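Local coordinates for protein transcription factor inhibitor I-kappa-B-beta (Mus musculus, PDB 1OY3) that inhibits the transcription factor NF-kappa-B by forming a complex with it through its ankyrin repeats and trapping it in the cytoplasm, at residues 203-208 against 241-246; 164-167 against 173-176; 23-28 against 58-63. One frame throughout, in Å; residues are numbered along the deposited sequence.

Contact 1 (203-208 against 241-246)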
loop_
_atom_site.group_PDB
_atom_site.type_symbol
_atom_site.label_atom_id
_atom_site.label_comp_id
_atom_site.label_asym_id
_atom_site.label_seq_id
_atom_site.Cartn_x
_atom_site.Cartn_y
_atom_site.Cartn_z
ATOM N N GLN C 203 8.896 14.781 -1.441
ATOM C CA GLN C 203 9.850 15.843 -1.760
ATOM C C GLN C 203 10.212 15.771 -3.250
ATOM O O GLN C 203 11.323 16.115 -3.650
ATOM C CB GLN C 203 11.114 15.714 -0.891
ATOM C CG GLN C 203 10.863 15.795 0.620
ATOM C CD GLN C 203 10.419 17.175 1.083
ATOM O OE1 GLN C 203 11.224 18.105 1.180
ATOM N NE2 GLN C 203 9.131 17.314 1.367
ATOM N N ALA C 204 9.269 15.305 -4.065
ATOM C CA ALA C 204 9.494 15.203 -5.501
ATOM C C ALA C 204 8.897 16.445 -6.157
ATOM O O ALA C 204 7.732 16.459 -6.562
ATOM C CB ALA C 204 8.844 13.933 -6.048
ATOM N N ALA C 205 9.715 17.488 -6.252
ATOM C CA ALA C 205 9.299 18.765 -6.825
ATOM C C ALA C 205 8.789 18.689 -8.259
ATOM O O ALA C 205 7.785 19.324 -8.594
ATOM C CB ALA C 205 10.450 19.769 -6.737
ATOM N N SER C 206 9.479 17.928 -9.105
ATOM C CA SER C 206 9.085 17.804 -10.507
ATOM C C SER C 206 7.715 17.134 -10.635
ATOM O O SER C 206 6.927 17.465 -11.522
ATOM C CB SER C 206 10.131 17.005 -11.285
ATOM O OG SER C 206 9.987 15.616 -11.049
ATOM N N VAL C 207 7.437 16.190 -9.741
ATOM C CA VAL C 207 6.159 15.496 -9.732
ATOM C C VAL C 207 5.117 16.480 -9.214
ATOM O O VAL C 207 3.998 16.554 -9.729
ATOM C CB VAL C 207 6.218 14.234 -8.820
ATOM C CG1 VAL C 207 4.814 13.672 -8.584
ATOM C CG2 VAL C 207 7.096 13.180 -9.472
ATOM N N LEU C 208 5.492 17.242 -8.192
ATOM C CA LEU C 208 4.588 18.237 -7.617
ATOM C C LEU C 208 4.173 19.208 -8.719
ATOM O O LEU C 208 2.993 19.571 -8.844
ATOM C CB LEU C 208 5.293 19.000 -6.493
ATOM C CG LEU C 208 4.543 20.163 -5.843
ATOM C CD1 LEU C 208 3.246 19.658 -5.213
ATOM C CD2 LEU C 208 5.438 20.816 -4.791
ATOM N N ALA C 241 7.646 24.462 -1.647
ATOM C CA ALA C 241 6.832 25.581 -1.197
ATOM C C ALA C 241 6.741 26.629 -2.312
ATOM O O ALA C 241 5.661 27.139 -2.613
ATOM C CB ALA C 241 7.442 26.192 0.052
ATOM N N ARG C 242 7.881 26.933 -2.926
ATOM C CA ARG C 242 7.942 27.908 -4.011
ATOM C C ARG C 242 6.929 27.553 -5.093
ATOM O O ARG C 242 6.107 28.386 -5.481
ATOM C CB ARG C 242 9.348 27.938 -4.615
ATOM C CG ARG C 242 10.460 28.255 -3.617
ATOM C CD ARG C 242 11.839 28.126 -4.265
ATOM N NE ARG C 242 12.926 28.326 -3.310
ATOM C CZ ARG C 242 14.205 28.065 -3.566
ATOM N NH1 ARG C 242 14.568 27.591 -4.750
ATOM N NH2 ARG C 242 15.126 28.270 -2.634
ATOM N N LEU C 243 6.989 26.311 -5.571
ATOM C CA LEU C 243 6.076 25.823 -6.609
ATOM C C LEU C 243 4.628 26.080 -6.240
ATOM O O LEU C 243 3.906 26.767 -6.966
ATOM C CB LEU C 243 6.275 24.320 -6.832
ATOM C CG LEU C 243 7.414 23.867 -7.749
ATOM C CD1 LEU C 243 8.711 24.539 -7.348
ATOM C CD2 LEU C 243 7.542 22.346 -7.679
ATOM N N LEU C 244 4.206 25.512 -5.113
ATOM C CA LEU C 244 2.836 25.674 -4.635
ATOM C C LEU C 244 2.469 27.150 -4.608
ATOM O O LEU C 244 1.380 27.535 -5.042
ATOM C CB LEU C 244 2.687 25.055 -3.239
ATOM C CG LEU C 244 2.664 23.523 -3.241
ATOM C CD1 LEU C 244 3.073 22.972 -1.881
ATOM C CD2 LEU C 244 1.267 23.052 -3.627
ATOM N N ARG C 245 3.387 27.974 -4.109
ATOM C CA ARG C 245 3.165 29.413 -4.047
ATOM C C ARG C 245 2.896 29.901 -5.468
ATOM O O ARG C 245 1.831 30.443 -5.766
ATOM C CB ARG C 245 4.409 30.128 -3.514
ATOM C CG ARG C 245 4.851 29.758 -2.104
ATOM C CD ARG C 245 3.968 30.378 -1.038
ATOM N NE ARG C 245 4.751 30.808 0.121
ATOM C CZ ARG C 245 5.554 30.017 0.825
ATOM N NH1 ARG C 245 5.688 28.739 0.496
ATOM N NH2 ARG C 245 6.229 30.501 1.858
ATOM N N ALA C 246 3.877 29.683 -6.342
ATOM C CA ALA C 246 3.796 30.097 -7.739
ATOM C C ALA C 246 2.530 29.639 -8.455
ATOM O O ALA C 246 2.114 30.254 -9.434
ATOM C CB ALA C 246 5.027 29.608 -8.494
#
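Leu243 and Leu208 face each other between helices 238-246 and 205-213, and between them they bury most of the surface of this contact. Their meeting point is methyl against methyl: CD2 of Leu208 lies 3.9 Å from CD2 of Leu243, with the two side chains crossing at a slant. Leu208 carries its CG anti to the backbone N (chi1 175°), which sends the isobutyl group out from its helix toward the partner, and Leu208 CD2 also comes within 4.1 Å of Leu243 CB. The same methyl has a second neighbour in Leu244, whose CG is 4.2 Å from Leu208 CD2. Leu244 starts out to one side, but with CG beside its own backbone N (chi1 -74°) the branched end swings back to the interface, so one methyl meets two consecutive leucines.

The pairing joins the outer helices of two successive ankyrin repeats, ANK 5 and ANK 6, and is part of the side-by-side stacking that builds the repeat array. Leu208 also packs on Leu196, Ala199 and Val200 of helix 195-201, while Leu244 reaches Pro228 and Ala232 of helix 228-233, so each touches the inner helix of its own repeat.

Leu243 CD2 extends further, over the first turn of helix 205-213, where it sits 4.0 Å from Ala205 CB and 3.2 Å from Ala205 O, the latter a close van der Waals approach. Ala205 opens that helix, right after the N-cap Ala204, and its side chain also touches Ile239 and Leu240 of helix 238-246. The amide of Gln203 spans the repeats differently: its OE1 accepts a hydrogen bond from Asn237 N, and its NE2 donates one to Val200 O.

Contact 2 (164-167 against 173-176)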
loop_
_atom_site.group_PDB
_atom_site.type_symbol
_atom_site.label_atom_id
_atom_site.label_comp_id
_atom_site.label_asym_id
_atom_site.label_seq_id
_atom_site.Cartn_x
_atom_site.Cartn_y
_atom_site.Cartn_z
ATOM N N VAL C 164 0.462 5.540 -6.127
ATOM C CA VAL C 164 1.673 4.731 -6.186
ATOM C C VAL C 164 2.741 5.433 -7.029
ATOM O O VAL C 164 3.879 5.570 -6.593
ATOM C CB VAL C 164 1.369 3.320 -6.768
ATOM C CG1 VAL C 164 2.602 2.417 -6.664
ATOM C CG2 VAL C 164 0.209 2.692 -6.000
ATOM N N ALA C 165 2.379 5.904 -8.222
ATOM C CA ALA C 165 3.364 6.574 -9.072
ATOM C C ALA C 165 3.996 7.782 -8.367
ATOM O O ALA C 165 5.195 8.020 -8.488
ATOM C CB ALA C 165 2.727 6.993 -10.393
ATOM N N VAL C 166 3.196 8.532 -7.616
ATOM C CA VAL C 166 3.717 9.694 -6.898
ATOM C C VAL C 166 4.559 9.225 -5.702
ATOM O O VAL C 166 5.669 9.715 -5.491
ATOM C CB VAL C 166 2.581 10.611 -6.382
ATOM C CG1 VAL C 166 3.184 11.813 -5.643
ATOM C CG2 VAL C 166 1.708 11.090 -7.548
ATOM N N ILE C 167 4.035 8.280 -4.922
ATOM C CA ILE C 167 4.781 7.769 -3.772
ATOM C C ILE C 167 6.184 7.380 -4.230
ATOM O O ILE C 167 7.166 7.603 -3.524
ATOM C CB ILE C 167 4.127 6.510 -3.146
ATOM C CG1 ILE C 167 2.720 6.829 -2.639
ATOM C CG2 ILE C 167 5.002 5.982 -2.012
ATOM C CD1 ILE C 167 2.645 8.020 -1.746
ATOM N N MET C 173 5.746 8.088 -15.011
ATOM C CA MET C 173 4.501 7.344 -14.804
ATOM C C MET C 173 3.342 8.292 -14.509
ATOM O O MET C 173 2.212 8.046 -14.929
ATOM C CB MET C 173 4.628 6.331 -13.661
ATOM C CG MET C 173 3.410 5.378 -13.595
ATOM S SD MET C 173 3.298 4.264 -15.049
ATOM C CE MET C 173 4.444 2.967 -14.479
ATOM N N VAL C 174 3.627 9.374 -13.789
ATOM C CA VAL C 174 2.596 10.355 -13.470
ATOM C C VAL C 174 2.072 10.936 -14.787
ATOM O O VAL C 174 0.867 11.116 -14.964
ATOM C CB VAL C 174 3.161 11.500 -12.585
ATOM C CG1 VAL C 174 2.133 12.628 -12.440
ATOM C CG2 VAL C 174 3.522 10.960 -11.222
ATOM N N ARG C 175 2.983 11.214 -15.714
ATOM C CA ARG C 175 2.596 11.759 -17.011
ATOM C C ARG C 175 1.634 10.835 -17.764
ATOM O O ARG C 175 0.606 11.288 -18.272
ATOM C CB ARG C 175 3.845 12.062 -17.854
ATOM C CG ARG C 175 4.475 13.416 -17.522
ATOM C CD ARG C 175 5.588 13.792 -18.477
ATOM N NE ARG C 175 6.843 13.131 -18.144
ATOM C CZ ARG C 175 7.830 13.706 -17.462
ATOM N NH1 ARG C 175 7.706 14.964 -17.048
ATOM N NH2 ARG C 175 8.931 13.018 -17.182
ATOM N N LEU C 176 1.965 9.547 -17.829
ATOM C CA LEU C 176 1.116 8.562 -18.495
ATOM C C LEU C 176 -0.256 8.484 -17.832
ATOM O O LEU C 176 -1.288 8.430 -18.505
ATOM C CB LEU C 176 1.771 7.177 -18.462
ATOM C CG LEU C 176 2.737 6.790 -19.585
ATOM C CD1 LEU C 176 3.464 8.009 -20.135
ATOM C CD2 LEU C 176 3.714 5.762 -19.036
#
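Ala165 puts its CB against the flank of Met173, and everything that passes between segments 164-167 and 173-176 is apolar. The closest approach is Ala165 CB to Met173 CG at 3.7 Å, with Met173 CB nearly as near at 3.8 Å, so the methyl rests alongside the first two carbons of the methionine chain. A chi1 of -170° sets Met173 CG opposite the residue's own N; the chain bends at chi2 and again at chi3, and its sulfur and terminal methyl lead away from Ala165, so that only the base of the chain serves this interface.

Val174 makes the remaining contacts. Its CG2 is shared, lying 4.1 Å from Ala165 CB and 4.1 Å from Val166 CG2, and the two valines meet at an angle. The short alanine lets the backbones come close, with the CA atoms of Ala165 and Val174 5.9 Å apart.

Polar links lie outside the packed surface: Asp170 OD2 accepts a hydrogen bond from Met173 N, and Arg175 pairs with Glu172.

This is the helix-turn-helix core of ANK 4, in which helices 161-167 and 171-180 form the hairpin of the repeat. On one side Met173 packs against His91 and Ala94 of helix 91-97; toward ANK 5, Val166 meets helices 195-201 and 205-213, and Val174 touches Val207 of helix 205-213.

Contact 3 (23-28 against 58-63)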
loop_
_atom_site.group_PDB
_atom_site.type_symbol
_atom_site.label_atom_id
_atom_site.label_comp_id
_atom_site.label_asym_id
_atom_site.label_seq_id
_atom_site.Cartn_x
_atom_site.Cartn_y
_atom_site.Cartn_z
ATOM N N PRO C 23 8.337 -18.536 -26.530
ATOM C CA PRO C 23 7.843 -19.644 -27.354
ATOM C C PRO C 23 6.790 -20.501 -26.657
ATOM O O PRO C 23 5.722 -20.751 -27.213
ATOM C CB PRO C 23 9.117 -20.417 -27.673
ATOM C CG PRO C 23 10.124 -19.304 -27.812
ATOM C CD PRO C 23 9.807 -18.459 -26.590
ATOM N N PHE C 24 7.079 -20.957 -25.441
ATOM C CA PHE C 24 6.108 -21.772 -24.725
ATOM C C PHE C 24 4.909 -20.908 -24.351
ATOM O O PHE C 24 3.769 -21.378 -24.379
ATOM C CB PHE C 24 6.725 -22.404 -23.473
ATOM C CG PHE C 24 5.882 -23.506 -22.875
ATOM C CD1 PHE C 24 5.389 -24.537 -23.677
ATOM C CD2 PHE C 24 5.581 -23.518 -21.513
ATOM C CE1 PHE C 24 4.607 -25.564 -23.135
ATOM C CE2 PHE C 24 4.802 -24.539 -20.959
ATOM C CZ PHE C 24 4.314 -25.565 -21.773
ATOM N N LEU C 25 5.159 -19.645 -24.006
ATOM C CA LEU C 25 4.064 -18.745 -23.661
ATOM C C LEU C 25 3.088 -18.733 -24.822
ATOM O O LEU C 25 1.892 -18.952 -24.635
ATOM C CB LEU C 25 4.558 -17.318 -23.414
ATOM C CG LEU C 25 3.408 -16.300 -23.309
ATOM C CD1 LEU C 25 2.428 -16.739 -22.234
ATOM C CD2 LEU C 25 3.948 -14.909 -23.002
ATOM N N ASP C 26 3.611 -18.499 -26.025
ATOM C CA ASP C 26 2.783 -18.459 -27.230
ATOM C C ASP C 26 1.954 -19.727 -27.355
ATOM O O ASP C 26 0.760 -19.680 -27.677
ATOM C CB ASP C 26 3.661 -18.286 -28.473
ATOM C CG ASP C 26 4.257 -16.892 -28.576
ATOM O OD1 ASP C 26 5.042 -16.649 -29.518
ATOM O OD2 ASP C 26 3.940 -16.037 -27.720
ATOM N N PHE C 27 2.591 -20.865 -27.092
ATOM C CA PHE C 27 1.906 -22.149 -27.158
ATOM C C PHE C 27 0.715 -22.140 -26.199
ATOM O O PHE C 27 -0.429 -22.317 -26.616
ATOM C CB PHE C 27 2.872 -23.273 -26.776
ATOM C CG PHE C 27 2.236 -24.630 -26.719
ATOM C CD1 PHE C 27 1.769 -25.245 -27.874
ATOM C CD2 PHE C 27 2.111 -25.298 -25.506
ATOM C CE1 PHE C 27 1.188 -26.511 -27.822
ATOM C CE2 PHE C 27 1.531 -26.562 -25.443
ATOM C CZ PHE C 27 1.069 -27.170 -26.603
ATOM N N LEU C 28 0.994 -21.926 -24.915
ATOM C CA LEU C 28 -0.055 -21.899 -23.899
ATOM C C LEU C 28 -1.200 -20.988 -24.318
ATOM O O LEU C 28 -2.357 -21.414 -24.391
ATOM C CB LEU C 28 0.510 -21.430 -22.556
ATOM C CG LEU C 28 1.310 -22.415 -21.691
ATOM C CD1 LEU C 28 2.426 -23.025 -22.482
ATOM C CD2 LEU C 28 1.875 -21.688 -20.487
ATOM N N ALA C 58 6.898 -5.367 -21.479
ATOM C CA ALA C 58 5.810 -4.783 -22.269
ATOM C C ALA C 58 5.268 -5.702 -23.341
ATOM O O ALA C 58 4.068 -5.705 -23.628
ATOM C CB ALA C 58 6.268 -3.452 -22.902
ATOM N N SER C 59 6.151 -6.484 -23.945
ATOM C CA SER C 59 5.724 -7.394 -24.986
ATOM C C SER C 59 4.870 -8.510 -24.383
ATOM O O SER C 59 3.826 -8.877 -24.924
ATOM C CB SER C 59 6.946 -7.979 -25.690
ATOM O OG SER C 59 6.553 -8.878 -26.699
ATOM N N THR C 60 5.298 -9.027 -23.241
ATOM C CA THR C 60 4.571 -10.108 -22.582
ATOM C C THR C 60 3.228 -9.638 -22.018
ATOM O O THR C 60 2.257 -10.395 -21.988
ATOM C CB THR C 60 5.429 -10.717 -21.459
ATOM O OG1 THR C 60 6.667 -11.177 -22.020
ATOM C CG2 THR C 60 4.699 -11.887 -20.790
ATOM N N VAL C 61 3.164 -8.380 -21.594
ATOM C CA VAL C 61 1.930 -7.851 -21.056
ATOM C C VAL C 61 0.889 -7.722 -22.165
ATOM O O VAL C 61 -0.301 -7.949 -21.930
ATOM C CB VAL C 61 2.157 -6.477 -20.373
ATOM C CG1 VAL C 61 0.820 -5.792 -20.106
ATOM C CG2 VAL C 61 2.924 -6.683 -19.052
ATOM N N GLU C 62 1.331 -7.381 -23.376
ATOM C CA GLU C 62 0.410 -7.234 -24.500
ATOM C C GLU C 62 -0.209 -8.565 -24.904
ATOM O O GLU C 62 -1.406 -8.641 -25.181
ATOM C CB GLU C 62 1.121 -6.602 -25.708
ATOM C CG GLU C 62 0.257 -6.494 -26.972
ATOM C CD GLU C 62 0.931 -5.709 -28.093
ATOM O OE1 GLU C 62 2.142 -5.917 -28.317
ATOM O OE2 GLU C 62 0.254 -4.890 -28.752
ATOM N N LYS C 63 0.607 -9.614 -24.946
ATOM C CA LYS C 63 0.111 -10.934 -25.327
ATOM C C LYS C 63 -0.986 -11.352 -24.373
ATOM O O LYS C 63 -2.083 -11.731 -24.790
ATOM C CB LYS C 63 1.241 -11.956 -25.290
ATOM C CG LYS C 63 2.332 -11.700 -26.299
ATOM C CD LYS C 63 3.347 -12.832 -26.252
ATOM C CE LYS C 63 4.437 -12.642 -27.278
ATOM N NZ LYS C 63 5.450 -13.712 -27.112
#
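Asp26 and Lys63 form a salt bridge between helices 22-32 and 58-66, with Lys63 NZ donating to Asp26 OD2 at 2.8 Å. The ammonium group approaches on the syn side of the carboxylate, 17° out of its plane, and Asp26 OD1 is 3.8 Å from Lys63 NZ. Lys63 reaches across as a chain extended beyond CG, and its methylenes serve the apolar part of the interface: Lys63 CD lies 3.9 Å from Leu25 CD2. Leu25 CD2 also lies 3.8 Å from Thr60 CG2, so it meets both a threonine methyl and the lysine chain. With chi1 at 169° the leucine branch points away from its own backbone N and toward helix 58-66.

Further partners hold Lys63 and Thr60. Lys63 NZ makes a second salt bridge with Glu22 OE1, so two acidic side chains pair with the amine, which would probably favour its charged form. Thr60 turns its methyl to Leu25 while OG1 hydrogen-bonds Glu57 OE2.

The two helix segments run almost parallel, at 10°, with axes 11.6 Å apart, as outer helices of the consecutive repeats ANK 1 and ANK 2. Within their own repeats, Leu25 packs on Leu13 of helix 12-18 and Thr60 on Ala52 of helix 48-55; Val61 meets helix 91-97, while Phe24 and Phe27 engage aromatic side chains of another protein chain.

In the fold
Contact 2 is the buried one, its centre about 8 Å from the chain's centre, and joins the two helices of a single repeat; contacts 1 and 3, centred about 22 and 21 Å from that point and on opposite sides of it, are partly buried and join outer helices of successive repeats. Chemistry follows place: between side chains, contacts 1 and 2 are wholly apolar, whereas contact 3 adds a salt bridge at an exposed aspartate. Contacts 1 and 2 touch, Val207 CG1 lying 3.8 Å from Val166 CG1, which carries the packing from ANK 4 into ANK 5. Contact 3 stands apart, its nearest atoms about 10 Å from contact 2.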